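Local coordinates for protein alanine racemase (Corynebacterium glutamicum, PDB 2DY3) that binds pyridoxal-5'-phosphate and belongs to the alanine racemase family, in which a TIM-barrel N-terminal domain is joined to a beta-rich C-terminal domain, at residues N2-K7 / W238-S243; V289-L294 / A322-F327; A269-G274 / F307-G312. One frame throughout, in Å; residues are numbered along the deposited sequence.

Interaction 1: residues N2-K7 / W238-S243; sequences NLLTTK and WEAKVS
The antiparallel strand pair in which Leu4, Thr5 and Thr6 meet Ala240, Glu239 and Trp238 ties the very start of the chain into the mixed sheet of the C-terminal domain. Thr5 and Glu239 form the hydrogen-bonded pair: Thr5 N reaches Glu239 O at 3.0 Å and Glu239 N reaches Thr5 O, both bonds almost straight. Beyond it, Lys241 N donates to Leu3 O over 2.9 Å with an N-H...O angle of 152°, and the same oxygen takes a CA-H...O contact from Ala240.

On the face carrying Leu4, Thr6, Trp238 and Ala240, the indole is the centrepiece. With CG anti to the backbone N (chi1 -167°), Trp238 carries its pyrrole side toward the 2-7 strand. There its CD1 sits 3.5 Å from Thr6 CG2, which comes in obliquely, and 3.4 Å from Thr5 O, which lies at the ring edge near its plane. Leu4 CD1, also oblique to the ring, bridges two partners, Trp238 NE1 at 3.7 Å and Ala240 CB at 3.7 Å.

The other face is polar and partly exposed: Thr5 and Glu239 run side by side, while the extended Lys7 side chain makes a long, uncertain salt bridge to Glu239. Strand 357-360 flanks the 2-7 strand through backbone hydrogen bonds of Leu4 and Thr6 with Val357 and of Thr6 with Ala359, and Leu3 packs on Thr83 of the second subunit.

The backbone bonds thus fix the register, while the indole packs against Leu4 and Thr6, and its NE1 is buried with no hydrogen-bonding partner in the model.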
# COMPACT_ATOMS: atom_id res chain seq x y z
N ASN B 2 -4.34 7.76 -17.22
CA ASN B 2 -3.63 7.69 -15.95
C ASN B 2 -2.12 7.53 -16.13
O ASN B 2 -1.66 6.76 -16.96
CB ASN B 2 -4.20 6.54 -15.12
CG ASN B 2 -5.63 6.78 -14.72
OD1 ASN B 2 -5.95 7.81 -14.13
ND2 ASN B 2 -6.51 5.84 -15.05
N LEU B 3 -1.36 8.26 -15.32
CA LEU B 3 0.10 8.22 -15.40
C LEU B 3 0.74 7.03 -14.70
O LEU B 3 1.89 6.69 -14.96
CB LEU B 3 0.68 9.51 -14.81
CG LEU B 3 0.22 10.84 -15.42
CD1 LEU B 3 0.70 11.99 -14.54
CD2 LEU B 3 0.77 10.97 -16.83
N LEU B 4 -0.00 6.39 -13.81
CA LEU B 4 0.53 5.26 -13.06
C LEU B 4 -0.49 4.13 -12.98
O LEU B 4 -1.58 4.31 -12.43
CB LEU B 4 0.92 5.72 -11.66
CG LEU B 4 1.59 4.69 -10.75
CD1 LEU B 4 2.88 4.21 -11.40
CD2 LEU B 4 1.85 5.31 -9.38
N THR B 5 -0.14 2.96 -13.49
CA THR B 5 -1.08 1.85 -13.47
C THR B 5 -0.43 0.48 -13.38
O THR B 5 0.78 0.33 -13.55
CB THR B 5 -1.94 1.84 -14.75
OG1 THR B 5 -1.15 1.36 -15.84
CG2 THR B 5 -2.43 3.25 -15.10
N THR B 6 -1.26 -0.51 -13.11
CA THR B 6 -0.83 -1.90 -13.09
C THR B 6 -1.71 -2.56 -14.14
O THR B 6 -2.93 -2.40 -14.11
CB THR B 6 -1.07 -2.59 -11.73
OG1 THR B 6 -2.42 -2.34 -11.30
CG2 THR B 6 -0.08 -2.09 -10.69
N LYS B 7 -1.09 -3.25 -15.09
CA LYS B 7 -1.83 -3.95 -16.13
C LYS B 7 -2.05 -5.37 -15.64
O LYS B 7 -1.08 -6.07 -15.35
CB LYS B 7 -1.04 -4.04 -17.43
CG LYS B 7 -0.97 -2.80 -18.29
CD LYS B 7 -0.21 -3.13 -19.56
CE LYS B 7 -0.20 -1.99 -20.56
NZ LYS B 7 0.56 -2.36 -21.80
N TRP B 238 3.66 -3.24 -13.74
CA TRP B 238 3.54 -1.94 -13.08
C TRP B 238 4.29 -0.96 -13.98
O TRP B 238 5.48 -1.14 -14.24
CB TRP B 238 4.17 -1.98 -11.68
CG TRP B 238 3.84 -0.80 -10.78
CD1 TRP B 238 2.74 -0.00 -10.85
CD2 TRP B 238 4.59 -0.36 -9.64
NE1 TRP B 238 2.75 0.90 -9.82
CE2 TRP B 238 3.87 0.70 -9.06
CE3 TRP B 238 5.79 -0.77 -9.04
CZ2 TRP B 238 4.30 1.37 -7.91
CZ3 TRP B 238 6.22 -0.10 -7.90
CH2 TRP B 238 5.48 0.95 -7.35
N GLU B 239 3.60 0.06 -14.48
CA GLU B 239 4.23 1.02 -15.38
C GLU B 239 3.73 2.45 -15.21
O GLU B 239 2.58 2.69 -14.83
CB GLU B 239 4.03 0.58 -16.84
CG GLU B 239 2.59 0.64 -17.32
CD GLU B 239 2.37 -0.04 -18.67
OE1 GLU B 239 1.27 0.09 -19.23
OE2 GLU B 239 3.30 -0.70 -19.17
N ALA B 240 4.61 3.39 -15.50
CA ALA B 240 4.29 4.80 -15.38
C ALA B 240 4.69 5.53 -16.65
O ALA B 240 5.52 5.05 -17.43
CB ALA B 240 5.01 5.41 -14.18
N LYS B 241 4.09 6.69 -16.87
CA LYS B 241 4.42 7.50 -18.02
C LYS B 241 5.30 8.63 -17.51
O LYS B 241 4.96 9.29 -16.53
CB LYS B 241 3.14 8.04 -18.66
CG LYS B 241 2.23 6.92 -19.17
CD LYS B 241 1.21 7.42 -20.17
CE LYS B 241 0.52 6.25 -20.86
NZ LYS B 241 -0.48 6.70 -21.87
N VAL B 242 6.44 8.82 -18.17
CA VAL B 242 7.38 9.86 -17.78
C VAL B 242 6.69 11.22 -17.83
O VAL B 242 6.10 11.59 -18.85
CB VAL B 242 8.61 9.87 -18.71
CG1 VAL B 242 9.58 10.98 -18.30
CG2 VAL B 242 9.29 8.51 -18.68
N SER B 243 6.77 11.97 -16.74
CA SER B 243 6.13 13.27 -16.68
C SER B 243 6.99 14.37 -17.28
O SER B 243 6.49 15.28 -17.93
CB SER B 243 5.80 13.63 -15.23
OG SER B 243 6.98 13.67 -14.44

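Interaction 2: residues V289-L294 / A322-F327; sequences VTIDGL and AKAVIF
Thr290 and Val325 are the central pair of two short antiparallel strands in the C-terminal domain's mixed sheet, bonded to each other in both directions. Thr290 N donates to Val325 O at 2.8 Å. The return bond, Val325 N to Thr290 O, is equally short at 2.8 Å and nearly straight at hydrogen. Their side chains cross obliquely on one face, where the modelled approach of Thr290 OG1 to Val325 CB is doubtfully short. That hydroxyl sits between the backbone N and the carbonyl carbon (chi1 71°), and it is hydrogen-bonded to Asn330 O.

The other face is aliphatic. Ala324 CB is flanked by Ile291 CG1 at 3.8 Å and Val289 CG2 at 3.9 Å, while Ile291 CG2 touches Ala322 CB. Farther out, Ile309 packs on both Val289 and Ile291, and Val242 also covers Ile291.

At one end the chain reverses through a type I' turn from Ile291 to Leu294, the tight connection of a beta hairpin; Asp292 and Gly293 both take positive phi, and the backbone angles of Gly293 by themselves call for glycine. At the other, Ile326 and Phe327 form a classic beta bulge opposite Trp238, where the second strand turns a corner. Where the strands part near the hairpin turn, a water bridges them, accepting from Asp292 N at 2.8 Å and donating to Lys323 O at 2.7 Å.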
# COMPACT_ATOMS: atom_id res chain seq x y z
N VAL B 289 14.25 1.01 -14.72
CA VAL B 289 12.92 0.83 -15.28
C VAL B 289 13.22 0.56 -16.75
O VAL B 289 14.35 0.75 -17.20
CB VAL B 289 12.05 2.10 -15.14
CG1 VAL B 289 12.00 2.55 -13.69
CG2 VAL B 289 12.58 3.20 -16.03
N THR B 290 12.22 0.13 -17.50
CA THR B 290 12.45 -0.16 -18.91
C THR B 290 11.52 0.65 -19.80
O THR B 290 10.30 0.53 -19.70
CB THR B 290 12.24 -1.65 -19.22
OG1 THR B 290 10.84 -1.96 -19.15
CG2 THR B 290 12.98 -2.52 -18.23
N ILE B 291 12.12 1.45 -20.68
CA ILE B 291 11.37 2.26 -21.62
C ILE B 291 11.65 1.73 -23.02
O ILE B 291 12.78 1.78 -23.50
CB ILE B 291 11.79 3.74 -21.53
CG1 ILE B 291 11.52 4.27 -20.12
CG2 ILE B 291 11.03 4.56 -22.56
CD1 ILE B 291 11.93 5.72 -19.90
N ASP B 292 10.62 1.20 -23.67
CA ASP B 292 10.77 0.63 -25.01
C ASP B 292 11.77 -0.52 -24.99
O ASP B 292 12.56 -0.69 -25.91
CB ASP B 292 11.22 1.69 -26.01
CG ASP B 292 10.14 2.71 -26.31
OD1 ASP B 292 9.00 2.29 -26.60
OD2 ASP B 292 10.44 3.92 -26.26
N GLY B 293 11.74 -1.30 -23.91
CA GLY B 293 12.63 -2.43 -23.80
C GLY B 293 14.05 -2.14 -23.33
O GLY B 293 14.83 -3.07 -23.18
N LEU B 294 14.38 -0.87 -23.11
CA LEU B 294 15.73 -0.54 -22.65
C LEU B 294 15.75 -0.04 -21.20
O LEU B 294 14.86 0.69 -20.77
CB LEU B 294 16.39 0.49 -23.57
CG LEU B 294 16.82 -0.03 -24.95
CD1 LEU B 294 17.90 0.87 -25.50
CD2 LEU B 294 17.37 -1.43 -24.83
N ALA B 322 6.60 8.89 -22.37
CA ALA B 322 7.13 7.56 -22.66
C ALA B 322 6.74 6.61 -21.54
O ALA B 322 6.72 7.00 -20.37
CB ALA B 322 8.64 7.62 -22.79
N LYS B 323 6.41 5.37 -21.90
CA LYS B 323 6.03 4.37 -20.92
C LYS B 323 7.24 3.73 -20.26
O LYS B 323 8.09 3.14 -20.94
CB LYS B 323 5.20 3.27 -21.58
CG LYS B 323 3.80 3.70 -22.00
CD LYS B 323 3.15 2.64 -22.87
CE LYS B 323 3.15 1.27 -22.20
NZ LYS B 323 2.52 0.22 -23.07
N ALA B 324 7.32 3.85 -18.94
CA ALA B 324 8.41 3.27 -18.17
C ALA B 324 7.90 2.06 -17.38
O ALA B 324 7.08 2.21 -16.47
CB ALA B 324 8.99 4.31 -17.23
N VAL B 325 8.39 0.88 -17.72
CA VAL B 325 8.00 -0.35 -17.02
C VAL B 325 8.85 -0.51 -15.77
O VAL B 325 10.08 -0.57 -15.86
CB VAL B 325 8.18 -1.61 -17.93
CG1 VAL B 325 7.85 -2.87 -17.14
CG2 VAL B 325 7.28 -1.51 -19.17
N ILE B 326 8.22 -0.58 -14.61
CA ILE B 326 8.93 -0.76 -13.35
C ILE B 326 9.20 -2.26 -13.23
O ILE B 326 10.29 -2.68 -12.84
CB ILE B 326 8.10 -0.22 -12.17
CG1 ILE B 326 7.89 1.29 -12.35
CG2 ILE B 326 8.80 -0.54 -10.85
CD1 ILE B 326 6.95 1.93 -11.33
N PHE B 327 8.18 -3.05 -13.56
CA PHE B 327 8.30 -4.50 -13.59
C PHE B 327 7.09 -5.08 -14.31
O PHE B 327 5.99 -4.54 -14.23
CB PHE B 327 8.46 -5.10 -12.17
CG PHE B 327 7.19 -5.17 -11.36
CD1 PHE B 327 6.24 -6.15 -11.62
CD2 PHE B 327 6.98 -4.31 -10.30
CE1 PHE B 327 5.11 -6.27 -10.82
CE2 PHE B 327 5.85 -4.42 -9.51
CZ PHE B 327 4.92 -5.40 -9.77
O HOH W 1 7.96 1.25 -22.89

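Interaction 3: residues A269-G274 / F307-G312; sequences AVVPAG and FVISLG
Val271 and Phe307 form the tight end of an antiparallel strand pair in the C-terminal sheet. Val271 CG1 lies over one face of the Phe307 ring in a CH-pi contact, 3.6 Å from its centroid. As modelled, the Val271 chi1 of 12° nearly eclipses CG1 with the backbone N, which suggests strain. Ala273 O meets the ring's edge, 3.0 Å from Phe307 CD1. On the sheet face shared by Ala269, Val271, Phe307 and Ile309, Ala269 CB rests on Ile309 CG1 at 3.7 Å and also touches Leu311, and Val289 packs on Phe307.

The opposite face is looser between the strands. Val270 and Val308 pair there without their side chains touching; Val308 CG1 reaches only backbone, 3.3 Å from Ala269 O, and the two valines pack instead on Ser130 and Arg129 of the second subunit.

The backbones of Ala269 and Ile309 bond both ways, and Val271 N donates to Phe307 O (3.1 Å, 175°). Val271 O is shared: Ala273 N closes an inverse gamma turn about Pro272 onto it at 2.7 Å, while Phe307 N makes a weak bond of 3.3 Å. The pairing thus stays firm except for this return bond, where the chain turns away.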
# COMPACT_ATOMS: atom_id res chain seq x y z
N ALA B 269 14.92 11.64 -16.28
CA ALA B 269 13.49 11.61 -16.54
C ALA B 269 12.77 11.41 -15.21
O ALA B 269 13.26 10.70 -14.33
CB ALA B 269 13.15 10.48 -17.52
N VAL B 270 11.63 12.06 -15.07
CA VAL B 270 10.85 11.94 -13.85
C VAL B 270 9.69 10.99 -14.10
O VAL B 270 8.96 11.14 -15.08
CB VAL B 270 10.29 13.31 -13.41
CG1 VAL B 270 9.52 13.16 -12.10
CG2 VAL B 270 11.44 14.30 -13.23
N VAL B 271 9.53 9.99 -13.24
CA VAL B 271 8.41 9.07 -13.40
C VAL B 271 7.51 9.27 -12.18
O VAL B 271 7.95 9.21 -11.04
CB VAL B 271 8.89 7.59 -13.54
CG1 VAL B 271 10.36 7.49 -13.19
CG2 VAL B 271 8.04 6.66 -12.70
N PRO B 272 6.23 9.56 -12.44
CA PRO B 272 5.16 9.81 -11.46
C PRO B 272 4.79 8.67 -10.53
O PRO B 272 3.65 8.21 -10.53
CB PRO B 272 3.99 10.25 -12.34
CG PRO B 272 4.18 9.41 -13.55
CD PRO B 272 5.67 9.55 -13.80
N ALA B 273 5.75 8.22 -9.72
CA ALA B 273 5.53 7.16 -8.75
C ALA B 273 6.49 7.37 -7.59
O ALA B 273 7.70 7.50 -7.81
CB ALA B 273 5.76 5.80 -9.39
N GLY B 274 5.96 7.43 -6.36
CA GLY B 274 6.78 7.64 -5.17
C GLY B 274 6.46 6.65 -4.06
O GLY B 274 5.66 5.73 -4.26
N PHE B 307 10.14 9.50 -8.54
CA PHE B 307 11.55 9.14 -8.47
C PHE B 307 12.16 9.48 -9.83
O PHE B 307 11.44 9.71 -10.80
CB PHE B 307 11.77 7.66 -8.13
CG PHE B 307 11.30 6.69 -9.18
CD1 PHE B 307 10.03 6.13 -9.10
CD2 PHE B 307 12.15 6.28 -10.20
CE1 PHE B 307 9.63 5.18 -10.01
CE2 PHE B 307 11.74 5.33 -11.12
CZ PHE B 307 10.48 4.77 -11.02
N VAL B 308 13.48 9.50 -9.89
CA VAL B 308 14.17 9.88 -11.12
C VAL B 308 15.05 8.77 -11.68
O VAL B 308 15.57 7.93 -10.94
CB VAL B 308 15.06 11.13 -10.87
CG1 VAL B 308 15.57 11.69 -12.18
CG2 VAL B 308 14.27 12.17 -10.09
N ILE B 309 15.20 8.78 -13.00
CA ILE B 309 16.04 7.80 -13.69
C ILE B 309 17.00 8.56 -14.59
O ILE B 309 16.68 9.66 -15.08
CB ILE B 309 15.19 6.84 -14.56
CG1 ILE B 309 14.49 7.61 -15.67
CG2 ILE B 309 14.16 6.12 -13.69
CD1 ILE B 309 13.75 6.72 -16.65
N SER B 310 18.18 8.00 -14.81
CA SER B 310 19.17 8.64 -15.66
C SER B 310 19.10 8.09 -17.08
O SER B 310 19.11 6.87 -17.29
CB SER B 310 20.58 8.48 -15.09
OG SER B 310 20.92 7.11 -14.92
N LEU B 311 19.03 8.99 -18.04
CA LEU B 311 18.96 8.64 -19.44
C LEU B 311 20.35 8.75 -20.06
O LEU B 311 20.55 8.41 -21.23
CB LEU B 311 18.01 9.59 -20.16
CG LEU B 311 16.62 9.80 -19.53
CD1 LEU B 311 15.84 10.82 -20.35
CD2 LEU B 311 15.88 8.47 -19.48
N GLY B 312 21.31 9.21 -19.28
CA GLY B 312 22.65 9.38 -19.82
C GLY B 312 22.54 10.51 -20.83
O GLY B 312 21.98 11.56 -20.53

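Overall arrangement
All three contacts belong to one mixed sheet of the C-terminal domain, with centres 10 to 12 Å apart. Strand 236-247 is the hub: besides the 2-7 segment of interaction 1 it pairs antiparallel with strand 323-325 of interaction 2 and strand 267-271 of interaction 3. Interaction 1 closes first along the chain, bringing the N-terminus back across some 230 residues; the segments of interactions 2 and 3 then alternate, so these two are interlocked, and they share an apolar core built on Val289, Ile291, Phe307 and Ile309. Interactions 1 and 3 also touch the second subunit, so the sheet serves both the domain's own core and the dimer.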